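Local coordinates for uncharacterized protein (Parabacteroides merdae, PDB 4R7F) that is of unknown function but has three immunoglobulin-like beta-sandwich domains, the first probably related to a type 9 secretion system plug protein domain, at residues Val3-Asp8 / Asn56-Asn61; Cys134-Glu139 / Tyr377-Pro382; Phe274-Ser279 / Thr286-Tyr291. All blocks are in the same frame, centred on the assembly; numbering follows the deposited sequence. Where two conformers were deposited one is given.

Contact 1 of 3, residues Val3-Asp8 / Asn56-Asn61; sequences VKFFTD and NVVHCN
Phe5 packs against Val58 and Cys60, two residues of strand 53-60. This strand belongs to the N-terminal beta-sandwich region, which fits the E-set type of immunoglobulin-like fold. Segment 3-8 runs mostly as an irregular chain just before the short strand 8-9. Its backbone stays away from strand 53-60, and the Phe5 side chain reaches across. The nearest pair of CA atoms, those of Phe5 and Cys60, is 8.0 Å apart.

The closer-packed part is the Phe5 ring. It also touches Ala117 and Gln119 of strand 114-122, the antiparallel partner of strand 53-60. Val58 CG1 stands over one face, toward the rim, with 4.2 Å between CG1 and Phe5 CZ. The Phe5 backbone makes a hydrogen bond with the backbone of Trp64, and its carbonyl oxygen takes another from Arg191 NH1.

The loose side is the chain before Phe5. Val3 and Lys4 are exposed to solvent, and the side chain of neither reaches strand 53-60.

Cys60 adds a sulfur-aromatic contact. Its SG turns beside its own backbone N (chi1 -58°) and meets the ring obliquely. SG lies 4.5 Å from the centroid of the Phe5 ring and 3.8 Å from Phe5 CD1.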
loop_
_atom_site.group_PDB
_atom_site.type_symbol
_atom_site.label_atom_id
_atom_site.label_comp_id
_atom_site.label_asym_id
_atom_site.label_seq_id
_atom_site.Cartn_x
_atom_site.Cartn_y
_atom_site.Cartn_z
ATOM N N VAL A 3 -17.193 -16.508 -27.286
ATOM C CA VAL A 3 -17.781 -15.514 -26.360
ATOM C C VAL A 3 -17.028 -15.407 -25.035
ATOM O O VAL A 3 -16.668 -16.427 -24.439
ATOM C CB VAL A 3 -19.214 -15.968 -25.952
ATOM C CG1 VAL A 3 -19.795 -15.115 -24.832
ATOM C CG2 VAL A 3 -20.141 -15.973 -27.159
ATOM N N LYS A 4 -16.875 -14.178 -24.548
ATOM C CA LYS A 4 -16.126 -13.883 -23.327
ATOM C C LYS A 4 -17.053 -13.548 -22.185
ATOM O O LYS A 4 -18.075 -12.898 -22.389
ATOM C CB LYS A 4 -15.124 -12.743 -23.570
ATOM C CG LYS A 4 -13.911 -13.239 -24.354
ATOM C CD LYS A 4 -12.895 -12.159 -24.649
ATOM C CE LYS A 4 -12.035 -12.594 -25.826
ATOM N NZ LYS A 4 -10.658 -12.034 -25.767
ATOM N N PHE A 5 -16.683 -14.011 -20.989
ATOM C CA PHE A 5 -17.446 -13.782 -19.781
ATOM C C PHE A 5 -16.744 -12.689 -18.991
ATOM O O PHE A 5 -15.531 -12.719 -18.806
ATOM C CB PHE A 5 -17.553 -15.050 -18.928
ATOM C CG PHE A 5 -18.260 -16.170 -19.616
ATOM C CD1 PHE A 5 -17.620 -16.915 -20.574
ATOM C CD2 PHE A 5 -19.582 -16.446 -19.332
ATOM C CE1 PHE A 5 -18.297 -17.915 -21.258
ATOM C CE2 PHE A 5 -20.249 -17.447 -19.981
ATOM C CZ PHE A 5 -19.619 -18.175 -20.955
ATOM N N PHE A 6 -17.525 -11.728 -18.545
ATOM C CA PHE A 6 -17.015 -10.617 -17.795
ATOM C C PHE A 6 -18.081 -10.178 -16.851
ATOM O O PHE A 6 -19.275 -10.407 -17.087
ATOM C CB PHE A 6 -16.570 -9.469 -18.718
ATOM C CG PHE A 6 -17.632 -8.938 -19.637
ATOM C CD1 PHE A 6 -17.849 -9.520 -20.889
ATOM C CD2 PHE A 6 -18.357 -7.818 -19.297
ATOM C CE1 PHE A 6 -18.789 -9.006 -21.766
ATOM C CE2 PHE A 6 -19.324 -7.295 -20.171
ATOM C CZ PHE A 6 -19.543 -7.884 -21.406
ATOM N N THR A 7 -17.665 -9.580 -15.758
ATOM C CA THR A 7 -18.638 -9.095 -14.797
ATOM C C THR A 7 -19.473 -8.013 -15.433
ATOM O O THR A 7 -18.943 -6.985 -15.869
ATOM C CB THR A 7 -17.945 -8.569 -13.567
ATOM O OG1 THR A 7 -17.228 -9.660 -12.971
ATOM C CG2 THR A 7 -18.972 -7.978 -12.568
ATOM N N ASP A 8 -20.769 -8.279 -15.499
ATOM C CA ASP A 8 -21.755 -7.392 -16.128
ATOM C C ASP A 8 -23.194 -7.681 -15.665
ATOM O O ASP A 8 -23.524 -8.774 -15.285
ATOM C CB ASP A 8 -21.682 -7.569 -17.631
ATOM C CG ASP A 8 -22.303 -6.415 -18.400
ATOM O OD1 ASP A 8 -22.442 -5.287 -17.859
ATOM O OD2 ASP A 8 -22.658 -6.657 -19.566
ATOM N N ASN A 56 -25.286 -20.690 -11.966
ATOM C CA ASN A 56 -24.389 -21.674 -12.553
ATOM C C ASN A 56 -22.930 -21.227 -12.495
ATOM O O ASN A 56 -22.621 -20.042 -12.667
ATOM C CB ASN A 56 -24.691 -21.893 -14.039
ATOM C CG ASN A 56 -26.113 -22.287 -14.295
ATOM O OD1 ASN A 56 -26.732 -23.045 -13.547
ATOM N ND2 ASN A 56 -26.637 -21.785 -15.381
ATOM N N VAL A 57 -22.037 -22.198 -12.341
ATOM C CA VAL A 57 -20.609 -21.971 -12.345
ATOM C C VAL A 57 -20.057 -22.332 -13.724
ATOM O O VAL A 57 -20.263 -23.449 -14.227
ATOM C CB VAL A 57 -19.949 -22.798 -11.230
ATOM C CG1 VAL A 57 -18.463 -22.532 -11.141
ATOM C CG2 VAL A 57 -20.605 -22.458 -9.903
ATOM N N VAL A 58 -19.371 -21.372 -14.348
ATOM C CA VAL A 58 -18.740 -21.598 -15.649
ATOM C C VAL A 58 -17.241 -21.499 -15.484
ATOM O O VAL A 58 -16.717 -20.492 -15.002
ATOM C CB VAL A 58 -19.184 -20.592 -16.719
ATOM C CG1 VAL A 58 -18.424 -20.838 -18.002
ATOM C CG2 VAL A 58 -20.686 -20.686 -16.992
ATOM N N HIS A 59 -16.544 -22.559 -15.868
ATOM C CA HIS A 59 -15.115 -22.519 -15.828
ATOM C C HIS A 59 -14.586 -21.957 -17.157
ATOM O O HIS A 59 -14.997 -22.420 -18.233
ATOM C CB HIS A 59 -14.512 -23.886 -15.562
ATOM C CG HIS A 59 -13.035 -23.827 -15.359
ATOM N ND1 HIS A 59 -12.134 -23.983 -16.390
ATOM C CD2 HIS A 59 -12.301 -23.534 -14.260
ATOM C CE1 HIS A 59 -10.908 -23.854 -15.919
ATOM N NE2 HIS A 59 -10.983 -23.551 -14.636
ATOM N N CYS A 60 -13.646 -20.994 -17.058
ATOM C CA CYS A 60 -13.101 -20.304 -18.212
ATOM C C CYS A 60 -11.606 -20.435 -18.342
ATOM O O CYS A 60 -10.872 -20.623 -17.390
ATOM C CB CYS A 60 -13.455 -18.808 -18.159
ATOM S SG CYS A 60 -15.226 -18.470 -18.080
ATOM N N ASN A 61 -11.147 -20.284 -19.561
ATOM C CA ASN A 61 -9.720 -20.217 -19.819
ATOM C C ASN A 61 -9.153 -18.829 -19.559
ATOM O O ASN A 61 -9.878 -17.933 -19.133
ATOM C CB ASN A 61 -9.449 -20.777 -21.217
ATOM C CG ASN A 61 -9.443 -22.310 -21.201
ATOM O OD1 ASN A 61 -9.162 -22.939 -20.154
ATOM N ND2 ASN A 61 -9.782 -22.914 -22.315
#

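Contact 2 of 3, residues Cys134-Glu139 / Tyr377-Pro382; sequences CFSVVE and YVYYRP
Ser136 on strand 129-138 meets Tyr377 and Tyr379 on strand 373-380. The contact joins the N-terminal beta-sandwich to a sheet of another part of the chain, probably a neighbouring immunoglobulin-like domain. The strands are not paired with each other. Ser136 CA and Tyr377 CA are 9.3 Å apart, too far for backbone pairing. Around Ser136, strand 129-138 is bonded to strands 30-32 and 114-122. Strand 373-380 is the middle strand of its own antiparallel sheet, between 181-187 and 389-397. The contact is therefore made by side chains between sheets.

The two tyrosines are two residues apart on their strand, and both send their ring ends toward Ser136. In Tyr377, CG is anti to the carbonyl carbon (chi1 -72°). This torsion swings the ring so that its CE2 edge, not the root of the side chain, comes to the serine. Ser136 CB lies at the edge of this ring, in its plane, 4.0 Å from Tyr377 CE2. Ser136 OG meets the same ring obliquely, 3.7 Å from CE2. The Tyr377 ring also meets that of Tyr186, and a Tris molecule, probably from the crystallisation liquor, is bound beside its side chain.

Tyr379 approaches with its hydroxyl. Its OH is 3.9 Å from Ser136 OG, too long for a direct bond. Both oxygens are instead hydrogen-bonded to Asn115 OD1, so a single amide oxygen gathers the two buried hydroxyls. Leu390 of strand 389-397 touches both Ser136 and Tyr379. Farther along, Glu139 makes a salt bridge to Arg389, which ties the same two parts of the fold.

A water molecule links Ser136 to the other tyrosine. It donates to Ser136 OG at 2.8 Å and is 3.2 Å from Tyr377 OH.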
loop_
_atom_site.group_PDB
_atom_site.type_symbol
_atom_site.label_atom_id
_atom_site.label_comp_id
_atom_site.label_asym_id
_atom_site.label_seq_id
_atom_site.Cartn_x
_atom_site.Cartn_y
_atom_site.Cartn_z
ATOM N N CYS A 134 -17.579 -12.414 -12.123
ATOM C CA CYS A 134 -16.355 -13.105 -12.513
ATOM C C CYS A 134 -15.255 -12.915 -11.460
ATOM O O CYS A 134 -15.051 -11.803 -10.970
ATOM C CB CYS A 134 -15.849 -12.535 -13.843
ATOM S SG CYS A 134 -16.733 -13.066 -15.305
ATOM N N PHE A 135 -14.543 -14.002 -11.149
ATOM C CA PHE A 135 -13.437 -14.001 -10.201
ATOM C C PHE A 135 -12.494 -15.130 -10.582
ATOM O O PHE A 135 -12.824 -16.005 -11.402
ATOM C CB PHE A 135 -13.920 -14.172 -8.749
ATOM C CG PHE A 135 -14.597 -15.485 -8.482
ATOM C CD1 PHE A 135 -15.964 -15.625 -8.669
ATOM C CD2 PHE A 135 -13.864 -16.594 -8.067
ATOM C CE1 PHE A 135 -16.585 -16.849 -8.452
ATOM C CE2 PHE A 135 -14.469 -17.826 -7.859
ATOM C CZ PHE A 135 -15.835 -17.949 -8.049
ATOM N N SER A 136 -11.309 -15.108 -10.002
ATOM C CA SER A 136 -10.341 -16.130 -10.318
ATOM C C SER A 136 -9.895 -16.876 -9.061
ATOM O O SER A 136 -9.912 -16.334 -7.947
ATOM C CB SER A 136 -9.131 -15.502 -10.995
ATOM O OG SER A 136 -9.460 -14.899 -12.242
ATOM N N VAL A 137 -9.464 -18.104 -9.277
ATOM C CA VAL A 137 -8.986 -18.964 -8.226
ATOM C C VAL A 137 -7.570 -19.382 -8.554
ATOM O O VAL A 137 -7.332 -20.007 -9.611
ATOM C CB VAL A 137 -9.857 -20.206 -8.141
ATOM C CG1 VAL A 137 -9.248 -21.211 -7.182
ATOM C CG2 VAL A 137 -11.269 -19.815 -7.716
ATOM N N VAL A 138 -6.629 -19.003 -7.670
ATOM C CA VAL A 138 -5.191 -19.237 -7.891
ATOM C C VAL A 138 -4.654 -20.416 -7.041
ATOM O O VAL A 138 -5.074 -20.605 -5.905
ATOM C CB VAL A 138 -4.357 -17.936 -7.696
ATOM C CG1 VAL A 138 -4.538 -17.290 -6.325
ATOM C CG2 VAL A 138 -2.885 -18.181 -7.959
ATOM N N GLU A 139 -3.806 -21.239 -7.657
ATOM C CA GLU A 139 -2.938 -22.207 -6.959
ATOM C C GLU A 139 -1.542 -21.639 -7.030
ATOM O O GLU A 139 -0.855 -21.779 -8.023
ATOM C CB GLU A 139 -3.008 -23.617 -7.575
ATOM C CG GLU A 139 -2.873 -23.671 -9.092
ATOM C CD GLU A 139 -3.037 -25.062 -9.686
ATOM O OE1 GLU A 139 -2.371 -25.984 -9.187
ATOM O OE2 GLU A 139 -3.803 -25.211 -10.674
ATOM N N TYR A 377 -1.674 -11.713 -13.866
ATOM C CA TYR A 377 -2.232 -13.051 -13.782
ATOM C C TYR A 377 -1.406 -13.938 -14.689
ATOM O O TYR A 377 -1.258 -13.639 -15.877
ATOM C CB TYR A 377 -3.672 -13.069 -14.325
ATOM C CG TYR A 377 -4.722 -12.403 -13.454
ATOM C CD1 TYR A 377 -4.795 -11.030 -13.329
ATOM C CD2 TYR A 377 -5.633 -13.155 -12.774
ATOM C CE1 TYR A 377 -5.767 -10.426 -12.527
ATOM C CE2 TYR A 377 -6.605 -12.580 -11.996
ATOM C CZ TYR A 377 -6.672 -11.213 -11.877
ATOM O OH TYR A 377 -7.654 -10.671 -11.087
ATOM N N VAL A 378 -0.925 -15.042 -14.136
ATOM C CA VAL A 378 -0.089 -15.967 -14.833
ATOM C C VAL A 378 -0.826 -17.303 -14.940
ATOM O O VAL A 378 -1.011 -17.962 -13.951
ATOM C CB VAL A 378 1.229 -16.170 -14.066
ATOM C CG1 VAL A 378 2.085 -17.217 -14.769
ATOM C CG2 VAL A 378 1.986 -14.855 -13.932
ATOM N N TYR A 379 -1.209 -17.676 -16.155
ATOM C CA TYR A 379 -1.926 -18.889 -16.456
ATOM C C TYR A 379 -0.986 -19.889 -17.125
ATOM O O TYR A 379 -0.056 -19.504 -17.839
ATOM C CB TYR A 379 -3.072 -18.593 -17.421
ATOM C CG TYR A 379 -4.103 -17.685 -16.860
ATOM C CD1 TYR A 379 -5.172 -18.177 -16.146
ATOM C CD2 TYR A 379 -3.991 -16.327 -16.993
ATOM C CE1 TYR A 379 -6.139 -17.331 -15.629
ATOM C CE2 TYR A 379 -4.923 -15.478 -16.449
ATOM C CZ TYR A 379 -6.004 -15.975 -15.786
ATOM O OH TYR A 379 -6.925 -15.095 -15.227
ATOM N N TYR A 380 -1.227 -21.179 -16.899
ATOM C CA TYR A 380 -0.255 -22.196 -17.303
ATOM C C TYR A 380 -0.985 -23.259 -18.044
ATOM O O TYR A 380 -1.967 -23.807 -17.516
ATOM C CB TYR A 380 0.407 -22.832 -16.082
ATOM C CG TYR A 380 1.232 -24.096 -16.329
ATOM C CD1 TYR A 380 2.327 -24.075 -17.186
ATOM C CD2 TYR A 380 1.011 -25.266 -15.602
ATOM C CE1 TYR A 380 3.143 -25.197 -17.362
ATOM C CE2 TYR A 380 1.816 -26.410 -15.778
ATOM C CZ TYR A 380 2.876 -26.365 -16.672
ATOM O OH TYR A 380 3.700 -27.447 -16.900
ATOM N N ARG A 381 -0.506 -23.549 -19.260
ATOM C CA ARG A 381 -1.065 -24.638 -20.056
ATOM C C ARG A 381 -0.088 -25.378 -20.944
ATOM O O ARG A 381 0.140 -25.006 -22.100
ATOM C CB ARG A 381 -2.206 -24.146 -20.885
ATOM C CG ARG A 381 -2.982 -25.306 -21.445
ATOM C CD ARG A 381 -4.337 -24.860 -21.829
ATOM N NE ARG A 381 -4.961 -25.860 -22.648
ATOM C CZ ARG A 381 -6.112 -25.665 -23.273
ATOM N NH1 ARG A 381 -6.773 -24.515 -23.135
ATOM N NH2 ARG A 381 -6.605 -26.633 -24.018
ATOM N N PRO A 382 0.477 -26.458 -20.414
ATOM C CA PRO A 382 1.429 -27.263 -21.198
ATOM C C PRO A 382 0.693 -28.095 -22.249
ATOM O O PRO A 382 -0.518 -28.249 -22.135
ATOM C CB PRO A 382 2.055 -28.173 -20.137
ATOM C CG PRO A 382 0.945 -28.400 -19.147
ATOM C CD PRO A 382 0.105 -27.113 -19.147
HETATM O O HOH W 1 -10.283 -12.313 -11.689
#

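Contact 3 of 3, residues Phe274-Ser279 / Thr286-Tyr291; sequences FFIRCS and TEADYY
Ala288, Cys278 and Ile276 carry this contact, at one end of a beta-sandwich consistent with the third immunoglobulin-like domain. Strand 274-276 pairs with strand 342-352 in one sheet. Strand 290-298 lies in another sheet, beside strands 248-253 and 332-340. The link between them is short and contains helix 284-287. Ala288, the first residue past this helix, packs back on Ile276 and Cys278, which precede the connection.

Ala288 has the most surface buried. It is the first residue to leave the helical conformation, and its methyl points toward segment 274-279. Two side chains meet that methyl. Ile276 brings its CG2 branch, with CG2 3.8 Å from Ala288 CB, and Cys278 SG is 3.9 Å from the same CB. Lys340 of strand 332-340 touches both Ile276 and Ala288. Ile276 is also touched by Thr16 of strand 14-21, in the N-terminal region, so the contact borders another part of the fold.

On either side of Ala288 the polar groups turn to other partners. Glu287 OE1 is bonded to Asp283 N. Asp289 OD1 accepts a local bond from the next residue, Tyr290 N, at 2.7 Å. This bond is bent (147°) and stays within segment 286-291.

Cys278 has the second-largest share of buried surface. The disulfide closes a loop of four residues, Cys278 to Cys281, before helix 284-287. Cys278 SG also packs on Ala288. It sits between its own backbone N and carbonyl carbon (chi1 39°), which brings the sulfur up to the backbone at the helix end. There it lies beside the peptide that joins Glu287 to Ala288, with Cys278 SG 3.9 Å from Glu287 C and 3.6 Å from Ala288 CA.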
loop_
_atom_site.group_PDB
_atom_site.type_symbol
_atom_site.label_atom_id
_atom_site.label_comp_id
_atom_site.label_asym_id
_atom_site.label_seq_id
_atom_site.Cartn_x
_atom_site.Cartn_y
_atom_site.Cartn_z
ATOM N N PHE A 274 -16.123 1.798 -5.199
ATOM C CA PHE A 274 -17.147 2.506 -4.442
ATOM C C PHE A 274 -17.437 1.761 -3.158
ATOM O O PHE A 274 -17.120 0.582 -3.053
ATOM C CB PHE A 274 -18.434 2.689 -5.271
ATOM C CG PHE A 274 -19.183 1.414 -5.561
ATOM C CD1 PHE A 274 -19.988 0.839 -4.616
ATOM C CD2 PHE A 274 -19.104 0.824 -6.798
ATOM C CE1 PHE A 274 -20.654 -0.322 -4.899
ATOM C CE2 PHE A 274 -19.792 -0.303 -7.098
ATOM C CZ PHE A 274 -20.556 -0.893 -6.147
ATOM N N PHE A 275 -18.075 2.440 -2.201
ATOM C CA PHE A 275 -18.297 1.891 -0.876
ATOM C C PHE A 275 -19.663 2.321 -0.438
ATOM O O PHE A 275 -19.942 3.517 -0.393
ATOM C CB PHE A 275 -17.258 2.427 0.088
ATOM C CG PHE A 275 -15.863 2.166 -0.369
ATOM C CD1 PHE A 275 -15.216 3.069 -1.203
ATOM C CD2 PHE A 275 -15.229 0.975 -0.046
ATOM C CE1 PHE A 275 -13.955 2.799 -1.696
ATOM C CE2 PHE A 275 -13.965 0.720 -0.512
ATOM C CZ PHE A 275 -13.331 1.632 -1.339
ATOM N N ILE A 276 -20.514 1.349 -0.137
ATOM C CA ILE A 276 -21.889 1.631 0.242
ATOM C C ILE A 276 -21.921 1.994 1.735
ATOM O O ILE A 276 -21.506 1.216 2.572
ATOM C CB ILE A 276 -22.797 0.445 -0.055
ATOM C CG1 ILE A 276 -22.755 0.075 -1.553
ATOM C CG2 ILE A 276 -24.210 0.739 0.424
ATOM C CD1 ILE A 276 -23.141 1.180 -2.525
ATOM N N ARG A 277 -22.420 3.201 2.010
ATOM C CA ARG A 277 -22.366 3.839 3.323
ATOM C C ARG A 277 -23.548 4.821 3.410
ATOM O O ARG A 277 -24.006 5.346 2.398
ATOM C CB ARG A 277 -21.045 4.620 3.508
ATOM C CG ARG A 277 -19.743 3.862 3.241
ATOM C CD ARG A 277 -18.527 4.788 3.323
ATOM N NE ARG A 277 -17.260 4.085 3.566
ATOM C CZ ARG A 277 -16.099 4.497 3.076
ATOM N NH1 ARG A 277 -16.074 5.578 2.320
ATOM N NH2 ARG A 277 -14.973 3.839 3.322
ATOM N N CYS A 278 -24.059 5.057 4.611
ATOM C CA CYS A 278 -25.011 6.148 4.832
ATOM C C CYS A 278 -24.895 6.616 6.279
ATOM O O CYS A 278 -24.390 5.862 7.110
ATOM C CB CYS A 278 -26.447 5.762 4.450
ATOM S SG CYS A 278 -26.939 4.090 4.854
ATOM N N SER A 279 -25.306 7.861 6.554
ATOM C CA SER A 279 -25.166 8.473 7.889
ATOM C C SER A 279 -25.959 7.717 8.970
ATOM O O SER A 279 -27.182 7.552 8.852
ATOM C CB SER A 279 -25.607 9.940 7.835
ATOM O OG SER A 279 -24.558 10.754 7.330
ATOM N N THR A 286 -28.574 -2.870 3.609
ATOM C CA THR A 286 -30.058 -2.817 3.630
ATOM C C THR A 286 -30.667 -1.450 4.004
ATOM O O THR A 286 -31.873 -1.250 3.902
ATOM C CB THR A 286 -30.636 -3.871 4.590
ATOM O OG1 THR A 286 -30.086 -3.676 5.891
ATOM C CG2 THR A 286 -30.312 -5.283 4.112
ATOM N N GLU A 287 -29.837 -0.498 4.402
ATOM C CA GLU A 287 -30.313 0.792 4.893
ATOM C C GLU A 287 -30.027 1.941 3.918
ATOM O O GLU A 287 -30.686 2.995 3.952
ATOM C CB GLU A 287 -29.685 1.078 6.259
ATOM C CG GLU A 287 -30.107 0.123 7.376
ATOM C CD GLU A 287 -29.354 0.386 8.683
ATOM O OE1 GLU A 287 -28.121 0.228 8.742
ATOM O OE2 GLU A 287 -29.995 0.770 9.662
ATOM N N ALA A 288 -29.071 1.741 3.023
ATOM C CA ALA A 288 -28.733 2.767 2.030
ATOM C C ALA A 288 -29.812 2.845 0.971
ATOM O O ALA A 288 -30.281 1.814 0.481
ATOM C CB ALA A 288 -27.412 2.443 1.393
ATOM N N ASP A 289 -30.207 4.061 0.632
ATOM C CA ASP A 289 -31.273 4.297 -0.338
ATOM C C ASP A 289 -30.650 4.444 -1.745
ATOM O O ASP A 289 -29.420 4.481 -1.878
ATOM C CB ASP A 289 -32.047 5.578 0.087
ATOM C CG ASP A 289 -33.458 5.635 -0.468
ATOM O OD1 ASP A 289 -33.794 4.798 -1.347
ATOM O OD2 ASP A 289 -34.231 6.528 -0.035
ATOM N N TYR A 290 -31.498 4.534 -2.772
ATOM C CA TYR A 290 -31.087 4.662 -4.166
ATOM C C TYR A 290 -31.601 6.009 -4.601
ATOM O O TYR A 290 -32.802 6.261 -4.526
ATOM C CB TYR A 290 -31.691 3.550 -5.090
ATOM C CG TYR A 290 -30.889 2.237 -5.135
ATOM C CD1 TYR A 290 -31.104 1.217 -4.209
ATOM C CD2 TYR A 290 -29.905 2.041 -6.070
ATOM C CE1 TYR A 290 -30.369 0.045 -4.229
ATOM C CE2 TYR A 290 -29.154 0.871 -6.098
ATOM C CZ TYR A 290 -29.380 -0.120 -5.188
ATOM O OH TYR A 290 -28.622 -1.263 -5.250
ATOM N N TYR A 291 -30.689 6.862 -5.072
ATOM C CA TYR A 291 -31.007 8.199 -5.540
ATOM C C TYR A 291 -30.607 8.275 -7.011
ATOM O O TYR A 291 -29.775 7.500 -7.469
ATOM C CB TYR A 291 -30.246 9.263 -4.734
ATOM C CG TYR A 291 -30.580 9.378 -3.236
ATOM C CD1 TYR A 291 -31.607 8.635 -2.632
ATOM C CD2 TYR A 291 -29.862 10.250 -2.421
ATOM C CE1 TYR A 291 -31.888 8.759 -1.270
ATOM C CE2 TYR A 291 -30.152 10.384 -1.068
ATOM C CZ TYR A 291 -31.167 9.643 -0.494
ATOM O OH TYR A 291 -31.435 9.773 0.856
#

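In the fold
Contacts 1 and 2 are neighbours, with centres 13 Å apart, and both reach the sheet that holds strands 53-60 and 129-138. They touch where Thr7 OG1 probably bonds to Cys134 N. Contact 3 lies about 34 Å from contact 2, centre to centre, on the opposite side of the chain's centre. Contact 2 is wholly buried, contact 1 is mostly so, and contact 3 is only partly buried. The chemistry follows these places. Contact 1 is apolar and aromatic, and sets the N-terminal chain against strand 53-60. Contact 2 joins two sheets through hydroxyls and a bridging water. Contact 3 is small and apolar, a methyl met by isoleucine and a disulfide sulfur across a short connection.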